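Local coordinates for protein beta-galactosidase (Geobacillus stearothermophilus, PDB 4OIF) that probably hydrolyses terminal non-reducing beta-D-galactose residues in beta-D-galactosides, as a zinc-binding, trimeric member of glycoside hydrolase family 42, at residues Ser56-Glu61 / Glu68-Val73; Ala95-Lys100 / Ser127-Lys132; Ala87-Ala92 / Arg138-Arg143; Lys41-Asn46 / Phe360-Ser365. All blocks are in the same frame, centred on the assembly; numbering follows the deposited sequence. Where two conformers were deposited one is given.

How the contacts relate
Contact 4 opens first, at 41-46, where helix 30-42 ends, and closes last, at 360-365, after the eighth strand of the barrel. The other three contacts are nested inside this long loop. Contact 1 comes next along the chain. It closes a short loop between helices 55-58 and 68-79. Contact 3 then opens at 87-92, at the end of strand 83-87. Contact 2, between helices 95-100 and 127-144, is nested within it. Contact 3 closes further along the same helix 127-144. No loops cross. Contacts 1, 2 and 3 touch one another, while contact 4 touches none of them. Together they tie strand ends and outer helices of the TIM barrel.

Contact 1 of 4, residues Ser56-Glu61 / Glu68-Val73; sequences SALEPE and EWLDKV
W69 NE1 donates a hydrogen bond to the backbone oxygen A57 O, at 3.3 Å. The bond is bent, with an N-H...O angle of 149°. The donor comes from well above the carbonyl plane, at a C=O...N angle of 111°, so it does not follow a lone pair. A57 O sits at the indole edge, somewhat tilted from the ring plane. The six-membered part of the indole meets carbon. W69 CZ2 packs on L58 CD2 at 3.6 Å and on A57 CB at 3.8 Å. L58 crosses the tryptophan side chain at about a right angle. L58 CD2 also meets L70 CD2 at 3.9 Å, and L70 CB lies against one indole face near its rim. W69 has CG between its backbone N and carbonyl carbon (chi1 64°), which turns the indole toward the end of helix 55-58. Were W69 an alanine, A57 O would probably lose this donor and a gap would open beside L58 CD2. Helix 127-144 lies behind L70, and D71 forms a salt bridge to R143 on it. S56 N is hydrogen-bonded to S197 OG of a second subunit. The tryptophan thus has two roles: its N-H holds the backbone of the short helix 55-58, and its carbons join the leucines in an apolar seam with helix 68-79.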
loop_
_atom_site.group_PDB
_atom_site.type_symbol
_atom_site.label_atom_id
_atom_site.label_comp_id
_atom_site.label_asym_id
_atom_site.label_seq_id
_atom_site.Cartn_x
_atom_site.Cartn_y
_atom_site.Cartn_z
ATOM N N SER A 56 -25.528 8.071 25.404
ATOM C CA SER A 56 -24.835 8.859 26.399
ATOM C C SER A 56 -25.688 10.052 26.847
ATOM O O SER A 56 -25.515 10.554 27.952
ATOM C CB SER A 56 -23.487 9.317 25.841
ATOM O OG SER A 56 -22.962 10.399 26.572
ATOM N N ALA A 57 -26.614 10.496 26.001
ATOM C CA ALA A 57 -27.509 11.588 26.373
ATOM C C ALA A 57 -28.698 11.071 27.164
ATOM O O ALA A 57 -29.288 11.799 27.958
ATOM C CB ALA A 57 -27.991 12.336 25.136
ATOM N N LEU A 58 -29.059 9.815 26.918
ATOM C CA LEU A 58 -30.185 9.186 27.588
ATOM C C LEU A 58 -29.763 8.600 28.934
ATOM O O LEU A 58 -30.524 8.615 29.900
ATOM C CB LEU A 58 -30.777 8.087 26.705
ATOM C CG LEU A 58 -31.469 8.603 25.450
ATOM C CD1 LEU A 58 -31.805 7.458 24.512
ATOM C CD2 LEU A 58 -32.725 9.336 25.876
ATOM N N GLU A 59 -28.547 8.073 28.992
ATOM C CA GLU A 59 -28.044 7.479 30.221
ATOM C C GLU A 59 -26.606 7.950 30.420
ATOM O O GLU A 59 -25.655 7.219 30.153
ATOM C CB GLU A 59 -28.145 5.948 30.156
ATOM C CG GLU A 59 -27.908 5.219 31.473
ATOM C CD GLU A 59 -28.081 3.700 31.357
ATOM O OE1 GLU A 59 -28.265 3.202 30.227
ATOM O OE2 GLU A 59 -28.026 3.009 32.399
ATOM N N PRO A 60 -26.449 9.197 30.869
ATOM C CA PRO A 60 -25.134 9.828 30.997
ATOM C C PRO A 60 -24.199 9.034 31.908
ATOM O O PRO A 60 -23.007 8.911 31.629
ATOM C CB PRO A 60 -25.469 11.203 31.584
ATOM C CG PRO A 60 -26.827 11.081 32.110
ATOM C CD PRO A 60 -27.523 10.129 31.229
ATOM N N GLU A 61 -24.752 8.491 32.984
ATOM C CA GLU A 61 -24.049 7.507 33.791
ATOM C C GLU A 61 -24.966 6.311 33.988
ATOM O O GLU A 61 -26.172 6.430 33.768
ATOM C CB GLU A 61 -23.621 8.117 35.126
ATOM C CG GLU A 61 -22.629 9.249 34.944
ATOM C CD GLU A 61 -22.578 10.177 36.123
ATOM O OE1 GLU A 61 -23.333 9.943 37.097
ATOM O OE2 GLU A 61 -21.782 11.142 36.066
ATOM N N GLU A 68 -36.027 13.675 29.567
ATOM C CA GLU A 68 -36.858 14.875 29.443
ATOM C C GLU A 68 -36.638 15.587 28.111
ATOM O O GLU A 68 -37.612 15.968 27.429
ATOM C CB GLU A 68 -36.605 15.833 30.606
ATOM C CG GLU A 68 -36.829 15.209 31.994
ATOM C CD GLU A 68 -35.666 14.311 32.445
ATOM O OE1 GLU A 68 -34.493 14.744 32.350
ATOM O OE2 GLU A 68 -35.927 13.167 32.886
ATOM N N TRP A 69 -35.375 15.733 27.714
ATOM C CA TRP A 69 -35.081 16.421 26.455
ATOM C C TRP A 69 -35.744 15.697 25.268
ATOM O O TRP A 69 -36.254 16.340 24.346
ATOM C CB TRP A 69 -33.565 16.552 26.234
ATOM C CG TRP A 69 -32.868 15.242 26.070
ATOM C CD1 TRP A 69 -32.292 14.492 27.057
ATOM C CD2 TRP A 69 -32.693 14.512 24.854
ATOM N NE1 TRP A 69 -31.772 13.344 26.528
ATOM C CE2 TRP A 69 -32.004 13.328 25.178
ATOM C CE3 TRP A 69 -33.064 14.736 23.525
ATOM C CZ2 TRP A 69 -31.666 12.375 24.219
ATOM C CZ3 TRP A 69 -32.729 13.788 22.574
ATOM C CH2 TRP A 69 -32.034 12.627 22.924
ATOM N N LEU A 70 -35.765 14.364 25.312
ATOM C CA LEU A 70 -36.341 13.592 24.219
ATOM C C LEU A 70 -37.880 13.693 24.252
ATOM O O LEU A 70 -38.538 13.703 23.195
ATOM C CB LEU A 70 -35.857 12.133 24.269
ATOM C CG LEU A 70 -36.437 11.138 23.255
ATOM C CD1 LEU A 70 -36.223 11.578 21.818
ATOM C CD2 LEU A 70 -35.830 9.769 23.476
ATOM N N ASP A 71 -38.444 13.793 25.456
ATOM C CA ASP A 71 -39.878 14.034 25.616
ATOM C C ASP A 71 -40.251 15.300 24.880
ATOM O O ASP A 71 -41.230 15.348 24.098
ATOM C CB ASP A 71 -40.266 14.202 27.077
ATOM C CG ASP A 71 -40.039 12.959 27.906
ATOM O OD1 ASP A 71 -39.834 11.852 27.358
ATOM O OD2 ASP A 71 -40.085 13.103 29.134
ATOM N N LYS A 72 -39.451 16.332 25.148
ATOM C CA LYS A 72 -39.720 17.623 24.553
ATOM C C LYS A 72 -39.525 17.562 23.047
ATOM O O LYS A 72 -40.277 18.193 22.313
ATOM C CB LYS A 72 -38.857 18.721 25.173
ATOM C CG LYS A 72 -38.972 20.039 24.422
ATOM C CD LYS A 72 -39.001 21.253 25.338
ATOM C CE LYS A 72 -39.152 22.538 24.526
ATOM N NZ LYS A 72 -38.029 22.716 23.555
ATOM N N VAL A 73 -38.544 16.795 22.580
ATOM C CA VAL A 73 -38.382 16.614 21.135
ATOM C C VAL A 73 -39.629 15.971 20.492
ATOM O O VAL A 73 -40.109 16.457 19.462
ATOM C CB VAL A 73 -37.116 15.772 20.808
ATOM C CG1 VAL A 73 -37.166 15.198 19.384
ATOM C CG2 VAL A 73 -35.857 16.612 21.021
#

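Contact 2 of 4, residues Ala95-Lys100 / Ser127-Lys132; sequences AWLSQK and SVYREK
L97 reaches from helix 95-100 to Y129 and K132 on helix 127-144. Its CB lies over one face of the W96 ring, 3.6 Å above the plane and offset toward the rim. CG is roughly anti to the backbone N (chi1 -150°), which carries the branch off helix 95-100 toward helix 127-144. There the two methyls part. L97 CD2 meets Y129 CD1 at 4.1 Å. This methyl sits at the edge of the phenol ring, near its plane, and the two side chains cross at about a right angle. L97 CD1 lies 4.2 Å from K132 CD, the aliphatic part of the lysine. K132 was deposited in two conformers, so that contact is less certain. The meeting is wholly apolar and fairly loose. The polar end of Y129 is held away from the leucine, where its OH is hydrogen-bonded to S90 O in the loop after strand 83-87. The side chain of Y129 is about 9 Å from the bound zinc ion. Helix 127-144 runs between helix 218-246, on which R130 packs, and the short helices 55-58 and 95-100, with W55 of the former touching both L97 and K132, on the outside of the barrel.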
loop_
_atom_site.group_PDB
_atom_site.type_symbol
_atom_site.label_atom_id
_atom_site.label_comp_id
_atom_site.label_asym_id
_atom_site.label_seq_id
_atom_site.Cartn_x
_atom_site.Cartn_y
_atom_site.Cartn_z
ATOM N N ALA A 95 -18.873 5.743 26.982
ATOM C CA ALA A 95 -17.553 5.393 27.498
ATOM C C ALA A 95 -17.607 4.674 28.870
ATOM O O ALA A 95 -16.735 3.816 29.169
ATOM C CB ALA A 95 -16.693 6.626 27.580
ATOM N N TRP A 96 -18.620 4.981 29.694
ATOM C CA TRP A 96 -18.704 4.323 31.009
ATOM C C TRP A 96 -18.917 2.836 30.815
ATOM O O TRP A 96 -18.339 2.017 31.536
ATOM C CB TRP A 96 -19.803 4.916 31.928
ATOM C CG TRP A 96 -21.226 4.991 31.405
ATOM C CD1 TRP A 96 -21.859 6.103 30.928
ATOM C CD2 TRP A 96 -22.196 3.937 31.357
ATOM N NE1 TRP A 96 -23.144 5.804 30.564
ATOM C CE2 TRP A 96 -23.380 4.482 30.815
ATOM C CE3 TRP A 96 -22.178 2.584 31.712
ATOM C CZ2 TRP A 96 -24.529 3.720 30.609
ATOM C CZ3 TRP A 96 -23.318 1.827 31.508
ATOM C CH2 TRP A 96 -24.478 2.396 30.962
ATOM N N LEU A 97 -19.705 2.495 29.803
ATOM C CA LEU A 97 -20.057 1.109 29.541
ATOM C C LEU A 97 -18.849 0.292 29.103
ATOM O O LEU A 97 -18.608 -0.782 29.629
ATOM C CB LEU A 97 -21.162 1.039 28.491
ATOM C CG LEU A 97 -22.100 -0.165 28.606
ATOM C CD1 LEU A 97 -23.463 0.163 27.999
ATOM C CD2 LEU A 97 -21.503 -1.425 27.977
ATOM N N SER A 98 -18.099 0.792 28.130
ATOM C CA SER A 98 -16.856 0.143 27.746
ATOM C C SER A 98 -15.946 0.013 28.966
ATOM O O SER A 98 -15.299 -1.018 29.156
ATOM C CB SER A 98 -16.137 0.923 26.632
ATOM O OG SER A 98 -16.944 1.049 25.469
ATOM N N GLN A 99 -15.904 1.049 29.804
ATOM C CA GLN A 99 -14.935 1.045 30.895
ATOM C C GLN A 99 -15.255 -0.008 31.951
ATOM O O GLN A 99 -14.366 -0.709 32.427
ATOM C CB GLN A 99 -14.850 2.424 31.542
ATOM C CG GLN A 99 -13.705 2.567 32.530
ATOM C CD GLN A 99 -13.649 3.948 33.168
ATOM O OE1 GLN A 99 -14.665 4.488 33.619
ATOM N NE2 GLN A 99 -12.460 4.531 33.199
ATOM N N LYS A 100 -16.529 -0.117 32.309
ATOM C CA LYS A 100 -16.960 -1.041 33.355
ATOM C C LYS A 100 -17.132 -2.471 32.844
ATOM O O LYS A 100 -16.977 -3.438 33.591
ATOM C CB LYS A 100 -18.271 -0.548 33.964
ATOM C CG LYS A 100 -18.787 -1.386 35.101
ATOM C CD LYS A 100 -19.960 -0.720 35.784
ATOM C CE LYS A 100 -20.381 -1.497 37.021
ATOM N NZ LYS A 100 -21.376 -0.748 37.829
ATOM N N SER A 127 -23.100 -11.007 26.568
ATOM C CA SER A 127 -24.423 -11.075 27.178
ATOM C C SER A 127 -24.760 -9.745 27.833
ATOM O O SER A 127 -25.940 -9.342 27.900
ATOM C CB SER A 127 -24.504 -12.211 28.201
ATOM O OG SER A 127 -23.554 -12.049 29.230
ATOM N N VAL A 128 -23.723 -9.057 28.292
ATOM C CA VAL A 128 -23.898 -7.775 28.934
ATOM C C VAL A 128 -24.440 -6.748 27.942
ATOM O O VAL A 128 -25.385 -6.019 28.250
ATOM C CB VAL A 128 -22.581 -7.291 29.537
ATOM C CG1 VAL A 128 -22.622 -5.785 29.799
ATOM C CG2 VAL A 128 -22.278 -8.075 30.795
ATOM N N TYR A 129 -23.869 -6.703 26.742
ATOM C CA TYR A 129 -24.297 -5.698 25.790
ATOM C C TYR A 129 -25.699 -6.017 25.267
ATOM O O TYR A 129 -26.516 -5.112 25.054
ATOM C CB TYR A 129 -23.300 -5.568 24.635
ATOM C CG TYR A 129 -23.461 -4.244 23.953
ATOM C CD1 TYR A 129 -23.359 -3.059 24.679
ATOM C CD2 TYR A 129 -23.760 -4.166 22.602
ATOM C CE1 TYR A 129 -23.528 -1.835 24.073
ATOM C CE2 TYR A 129 -23.926 -2.941 21.983
ATOM C CZ TYR A 129 -23.813 -1.780 22.722
ATOM O OH TYR A 129 -23.973 -0.560 22.102
ATOM N N ARG A 130 -25.981 -7.302 25.086
ATOM C CA ARG A 130 -27.316 -7.742 24.691
ATOM C C ARG A 130 -28.363 -7.314 25.721
ATOM O O ARG A 130 -29.425 -6.774 25.363
ATOM C CB ARG A 130 -27.335 -9.263 24.483
ATOM C CG ARG A 130 -26.748 -9.668 23.146
ATOM C CD ARG A 130 -26.507 -11.159 23.020
ATOM N NE ARG A 130 -25.926 -11.473 21.712
ATOM C CZ ARG A 130 -26.604 -11.999 20.694
ATOM N NH1 ARG A 130 -27.890 -12.295 20.834
ATOM N NH2 ARG A 130 -25.991 -12.245 19.543
ATOM N N GLU A 131 -28.034 -7.506 26.997
ATOM C CA GLU A 131 -28.931 -7.109 28.081
ATOM C C GLU A 131 -29.105 -5.589 28.236
ATOM O O GLU A 131 -30.229 -5.111 28.413
ATOM C CB GLU A 131 -28.455 -7.719 29.399
ATOM C CG GLU A 131 -28.731 -9.220 29.478
ATOM C CD GLU A 131 -28.088 -9.902 30.679
ATOM O OE1 GLU A 131 -27.697 -9.195 31.638
ATOM O OE2 GLU A 131 -27.973 -11.152 30.657
ATOM N N LYS A 132 -28.017 -4.829 28.166
ATOM C CA LYS A 132 -28.125 -3.386 28.331
ATOM C C LYS A 132 -28.860 -2.741 27.149
ATOM O O LYS A 132 -29.712 -1.842 27.356
ATOM C CB LYS A 132 -26.742 -2.766 28.519
ATOM C CG LYS A 132 -26.049 -3.197 29.818
ATOM C CD LYS A 132 -25.824 -2.022 30.761
ATOM C CE LYS A 132 -25.295 -2.480 32.122
ATOM N NZ LYS A 132 -26.310 -3.220 32.952
#

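Contact 3 of 4, residues Ala87-Ala92 / Arg138-Arg143; sequences ATPSGA and RLLAER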
loop_
_atom_site.group_PDB
_atom_site.type_symbol
_atom_site.label_atom_id
_atom_site.label_comp_id
_atom_site.label_asym_id
_atom_site.label_seq_id
_atom_site.Cartn_x
_atom_site.Cartn_y
_atom_site.Cartn_z
ATOM N N ALA A 87 -34.909 5.663 16.964
ATOM C CA ALA A 87 -33.851 4.684 16.847
ATOM C C ALA A 87 -33.465 4.141 18.207
ATOM O O ALA A 87 -33.535 4.860 19.211
ATOM C CB ALA A 87 -32.634 5.292 16.168
ATOM N N THR A 88 -33.058 2.873 18.238
ATOM C CA THR A 88 -32.374 2.340 19.408
ATOM C C THR A 88 -30.888 2.709 19.323
ATOM O O THR A 88 -30.326 2.797 18.237
ATOM C CB THR A 88 -32.548 0.839 19.524
ATOM O OG1 THR A 88 -31.845 0.188 18.458
ATOM C CG2 THR A 88 -34.039 0.492 19.459
ATOM N N PRO A 89 -30.254 2.944 20.476
ATOM C CA PRO A 89 -28.941 3.588 20.455
ATOM C C PRO A 89 -27.744 2.643 20.436
ATOM O O PRO A 89 -26.630 3.115 20.677
ATOM C CB PRO A 89 -28.950 4.394 21.759
ATOM C CG PRO A 89 -29.743 3.536 22.691
ATOM C CD PRO A 89 -30.809 2.868 21.839
ATOM N N SER A 90 -27.954 1.354 20.172
ATOM C CA SER A 90 -26.862 0.375 20.252
ATOM C C SER A 90 -25.685 0.682 19.310
ATOM O O SER A 90 -24.594 0.152 19.495
ATOM C CB SER A 90 -27.387 -1.032 19.965
ATOM O OG SER A 90 -27.943 -1.105 18.666
ATOM N N GLY A 91 -25.910 1.535 18.315
ATOM C CA GLY A 91 -24.861 1.961 17.404
ATOM C C GLY A 91 -23.596 2.528 18.036
ATOM O O GLY A 91 -22.525 2.451 17.445
ATOM N N ALA A 92 -23.702 3.097 19.230
ATOM C CA ALA A 92 -22.514 3.586 19.936
ATOM C C ALA A 92 -22.690 3.596 21.457
ATOM O O ALA A 92 -23.444 4.415 22.005
ATOM C CB ALA A 92 -22.142 4.988 19.443
ATOM N N ARG A 138 -36.219 -1.311 25.911
ATOM C CA ARG A 138 -37.452 -1.443 26.671
ATOM C C ARG A 138 -37.902 -0.120 27.304
ATOM O O ARG A 138 -39.076 0.214 27.239
ATOM C CB ARG A 138 -37.301 -2.509 27.739
ATOM C CG ARG A 138 -38.541 -2.712 28.578
ATOM C CD ARG A 138 -38.380 -3.915 29.463
ATOM N NE ARG A 138 -38.218 -5.136 28.682
ATOM C CZ ARG A 138 -39.235 -5.817 28.162
ATOM N NH1 ARG A 138 -40.479 -5.387 28.343
ATOM N NH2 ARG A 138 -39.008 -6.922 27.462
ATOM N N LEU A 139 -36.986 0.634 27.908
ATOM C CA LEU A 139 -37.371 1.918 28.498
ATOM C C LEU A 139 -37.930 2.827 27.411
ATOM O O LEU A 139 -38.940 3.517 27.613
ATOM C CB LEU A 139 -36.186 2.597 29.209
ATOM C CG LEU A 139 -35.646 1.876 30.455
ATOM C CD1 LEU A 139 -34.444 2.600 31.055
ATOM C CD2 LEU A 139 -36.726 1.692 31.505
ATOM N N LEU A 140 -37.278 2.813 26.251
ATOM C CA LEU A 140 -37.739 3.637 25.141
ATOM C C LEU A 140 -39.157 3.257 24.713
ATOM O O LEU A 140 -40.010 4.139 24.592
ATOM C CB LEU A 140 -36.786 3.538 23.950
ATOM C CG LEU A 140 -35.503 4.374 24.040
ATOM C CD1 LEU A 140 -34.541 3.952 22.954
ATOM C CD2 LEU A 140 -35.787 5.879 23.974
ATOM N N ALA A 141 -39.418 1.967 24.499
ATOM C CA ALA A 141 -40.758 1.557 24.073
ATOM C C ALA A 141 -41.793 1.848 25.164
ATOM O O ALA A 141 -42.918 2.231 24.867
ATOM C CB ALA A 141 -40.790 0.077 23.676
ATOM N N GLU A 142 -41.406 1.688 26.419
ATOM C CA GLU A 142 -42.299 2.000 27.523
ATOM C C GLU A 142 -42.718 3.451 27.459
ATOM O O GLU A 142 -43.897 3.761 27.601
ATOM C CB GLU A 142 -41.645 1.736 28.885
ATOM C CG GLU A 142 -41.454 0.282 29.252
ATOM C CD GLU A 142 -40.809 0.110 30.624
ATOM O OE1 GLU A 142 -40.287 1.105 31.172
ATOM O OE2 GLU A 142 -40.820 -1.021 31.148
ATOM N N ARG A 143 -41.746 4.342 27.253
ATOM C CA ARG A 143 -42.022 5.766 27.364
ATOM C C ARG A 143 -42.644 6.386 26.111
ATOM O O ARG A 143 -43.499 7.260 26.221
ATOM C CB ARG A 143 -40.750 6.530 27.729
ATOM C CG ARG A 143 -40.997 7.997 27.958
ATOM C CD ARG A 143 -39.747 8.723 28.376
ATOM N NE ARG A 143 -39.497 8.513 29.782
ATOM C CZ ARG A 143 -39.628 9.449 30.705
ATOM N NH1 ARG A 143 -39.971 10.673 30.353
ATOM N NH2 ARG A 143 -39.390 9.157 31.975
#
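L140 lays its CD1 methyl against A87, T88 and P89, where the chain leaves strand 83-87. This strand is the third of the eight parallel strands of the TIM barrel, and helix 127-144 covers it from outside. The helix then leads to strand 150-154, which pairs in parallel with strand 83-87. The contact therefore lies inside a beta-alpha-beta crossover with a long insertion between its first strand and its helix. L140 has CG anti to its own carbonyl carbon (chi1 -79°), and this turn carries CD1 to the proline, where P89 and L140 meet tip to tip. Of its two methyls, only CD1 touches 87-92; CD2 turns to L70 of helix 68-79. L140 CD1 is 4.0 Å from P89 CD, a carbon-on-carbon contact with the corner of the proline ring next to its nitrogen. T88 CA is a little farther from L140 CD1, at 4.5 Å. The CB of A87 points away from the helix, so A87 takes part through its backbone. P89 also packs on I136 and N137, one turn earlier on the helix. T88 OG1 is hydrogen-bonded to S156 N and E239 OE2, and the side chain of A87 is about 7 Å from that of N157, predicted to bind substrate. The loop is thus held by apolar packing under the helix and by polar bonds at the C-terminal end of the strand, consistent with a position near the barrel mouth. L140 CD1 also lies 4.0 Å from the carbonyl oxygen A87 O, as near as it comes to P89 CD.

Contact 4 of 4, residues Lys41-Asn46 / Phe360-Ser365; sequences KLSHTN and FQWRKS
W362 is the residue of 360-365 that meets S43 and T45, and the chain comes to it from strand 356-359 through F360 and Q361. The peptide bond between F360 and Q361 is cis. Q361 CB lies over the centre of the F360 ring. W362 follows. Its CG is anti to the backbone N (chi1 167°), which sends the six-membered part of the indole toward the end of helix 30-42. S43 OG lies in the ring plane, at the edge, 3.4 Å from both W362 CH2 and W362 CZ3. T45 OG1 approaches obliquely, 3.7 Å from W362 CZ3. The loop lies after the eighth strand of the TIM barrel, while S43 and T45 lead into the second. Helix 30-42 ends here in a Schellman motif, with H44 at positive phi (52°). S43 OG is hydrogen-bonded to L39 O. T45 OG1 lies near both M40 O and S43 OG, with T45 OG1 to S43 OG at 2.9 Å. The indole nitrogen W362 NE1 is hydrogen-bonded to D36 OD1 on the same helix. With a leucine in place of W362, D36 OD1 is likely to keep R363 NE but lose its indole partner, and S43 OG to lose the ring edge it lies against. R363 comes next, and its NE forms a salt bridge to the same D36 OD1. Farther on, S365 packs on F195 of a second subunit.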
loop_
_atom_site.group_PDB
_atom_site.type_symbol
_atom_site.label_atom_id
_atom_site.label_comp_id
_atom_site.label_asym_id
_atom_site.label_seq_id
_atom_site.Cartn_x
_atom_site.Cartn_y
_atom_site.Cartn_z
ATOM N N LYS A 41 -40.359 23.601 9.183
ATOM C CA LYS A 41 -41.495 24.053 8.380
ATOM C C LYS A 41 -41.044 24.590 7.013
ATOM O O LYS A 41 -41.575 24.193 5.981
ATOM C CB LYS A 41 -42.312 25.100 9.134
ATOM C CG LYS A 41 -42.848 24.565 10.470
ATOM C CD LYS A 41 -44.003 25.402 10.994
ATOM C CE LYS A 41 -43.660 26.877 11.014
ATOM N NZ LYS A 41 -44.761 27.743 11.519
ATOM N N LEU A 42 -40.032 25.448 6.991
ATOM C CA LEU A 42 -39.645 26.067 5.725
ATOM C C LEU A 42 -39.104 25.073 4.696
ATOM O O LEU A 42 -39.187 25.322 3.492
ATOM C CB LEU A 42 -38.618 27.178 5.959
ATOM C CG LEU A 42 -39.150 28.377 6.754
ATOM C CD1 LEU A 42 -38.031 29.343 7.090
ATOM C CD2 LEU A 42 -40.256 29.088 6.005
ATOM N N SER A 43 -38.568 23.949 5.159
ATOM C CA SER A 43 -37.975 22.960 4.251
ATOM C C SER A 43 -38.964 21.869 3.855
ATOM O O SER A 43 -38.636 20.975 3.070
ATOM C CB SER A 43 -36.730 22.327 4.887
ATOM O OG SER A 43 -37.039 21.738 6.138
ATOM N N HIS A 44 -40.174 21.965 4.396
ATOM C CA HIS A 44 -41.223 20.971 4.180
ATOM C C HIS A 44 -40.704 19.573 4.493
ATOM O O HIS A 44 -40.821 18.644 3.692
ATOM C CB HIS A 44 -41.762 21.040 2.755
ATOM C CG HIS A 44 -42.062 22.431 2.294
ATOM N ND1 HIS A 44 -43.324 22.983 2.365
ATOM C CD2 HIS A 44 -41.263 23.386 1.766
ATOM C CE1 HIS A 44 -43.288 24.216 1.892
ATOM N NE2 HIS A 44 -42.050 24.486 1.525
ATOM N N THR A 45 -40.112 19.448 5.670
ATOM C CA THR A 45 -39.732 18.158 6.196
ATOM C C THR A 45 -40.699 17.759 7.301
ATOM O O THR A 45 -41.182 18.619 8.029
ATOM C CB THR A 45 -38.317 18.191 6.733
ATOM O OG1 THR A 45 -38.142 19.396 7.497
ATOM C CG2 THR A 45 -37.348 18.171 5.580
ATOM N N ASN A 46 -40.958 16.459 7.436
ATOM C CA ASN A 46 -42.006 15.970 8.325
ATOM C C ASN A 46 -41.598 14.776 9.192
ATOM O O ASN A 46 -42.277 14.426 10.159
ATOM C CB ASN A 46 -43.238 15.596 7.492
ATOM C CG ASN A 46 -42.899 14.676 6.326
ATOM O OD1 ASN A 46 -42.223 13.663 6.493
ATOM N ND2 ASN A 46 -43.364 15.034 5.136
ATOM N N PHE A 360 -28.996 12.147 5.871
ATOM C CA PHE A 360 -28.105 12.443 6.958
ATOM C C PHE A 360 -27.412 13.736 6.578
ATOM O O PHE A 360 -26.738 13.784 5.552
ATOM C CB PHE A 360 -27.079 11.342 7.215
ATOM C CG PHE A 360 -26.266 11.608 8.437
ATOM C CD1 PHE A 360 -26.691 11.151 9.680
ATOM C CD2 PHE A 360 -25.132 12.402 8.364
ATOM C CE1 PHE A 360 -25.971 11.436 10.821
ATOM C CE2 PHE A 360 -24.407 12.695 9.500
ATOM C CZ PHE A 360 -24.827 12.215 10.731
ATOM N N GLN A 361 -27.579 14.789 7.373
ATOM C CA GLN A 361 -28.444 14.814 8.546
ATOM C C GLN A 361 -29.267 16.108 8.490
ATOM O O GLN A 361 -29.233 16.816 7.485
ATOM C CB GLN A 361 -27.624 14.736 9.844
ATOM C CG GLN A 361 -26.584 15.834 9.996
ATOM C CD GLN A 361 -25.807 15.745 11.310
ATOM O OE1 GLN A 361 -26.363 15.409 12.355
ATOM N NE2 GLN A 361 -24.517 16.064 11.258
ATOM N N TRP A 362 -30.008 16.424 9.549
ATOM C CA TRP A 362 -30.776 17.662 9.549
ATOM C C TRP A 362 -29.865 18.873 9.667
ATOM O O TRP A 362 -29.899 19.779 8.832
ATOM C CB TRP A 362 -31.790 17.693 10.687
ATOM C CG TRP A 362 -32.359 19.067 10.879
ATOM C CD1 TRP A 362 -32.120 19.921 11.920
ATOM C CD2 TRP A 362 -33.227 19.769 9.976
ATOM N NE1 TRP A 362 -32.799 21.100 11.732
ATOM C CE2 TRP A 362 -33.489 21.032 10.549
ATOM C CE3 TRP A 362 -33.810 19.448 8.742
ATOM C CZ2 TRP A 362 -34.320 21.973 9.932
ATOM C CZ3 TRP A 362 -34.631 20.381 8.131
ATOM C CH2 TRP A 362 -34.871 21.630 8.723
ATOM N N ARG A 363 -29.065 18.883 10.727
ATOM C CA ARG A 363 -28.162 19.987 11.005
ATOM C C ARG A 363 -26.724 19.490 11.166
ATOM O O ARG A 363 -26.472 18.519 11.876
ATOM C CB ARG A 363 -28.619 20.734 12.266
ATOM C CG ARG A 363 -27.844 22.010 12.553
ATOM C CD ARG A 363 -28.305 22.688 13.852
ATOM N NE ARG A 363 -29.595 23.362 13.702
ATOM C CZ ARG A 363 -29.760 24.601 13.230
ATOM N NH1 ARG A 363 -28.718 25.342 12.843
ATOM N NH2 ARG A 363 -30.983 25.098 13.137
ATOM N N LYS A 364 -25.787 20.166 10.510
ATOM C CA LYS A 364 -24.372 19.827 10.617
ATOM C C LYS A 364 -23.887 19.793 12.054
ATOM O O LYS A 364 -24.234 20.657 12.867
ATOM C CB LYS A 364 -23.513 20.815 9.815
ATOM C CG LYS A 364 -23.675 20.638 8.301
ATOM C CD LYS A 364 -22.691 21.470 7.499
ATOM C CE LYS A 364 -22.870 21.228 6.008
ATOM N NZ LYS A 364 -22.185 22.278 5.195
ATOM N N SER A 365 -23.091 18.774 12.354
ATOM C CA SER A 365 -22.371 18.696 13.614
ATOM C C SER A 365 -21.386 19.846 13.716
ATOM O O SER A 365 -20.712 20.166 12.761
ATOM C CB SER A 365 -21.639 17.356 13.729
ATOM O OG SER A 365 -22.561 16.302 13.906
#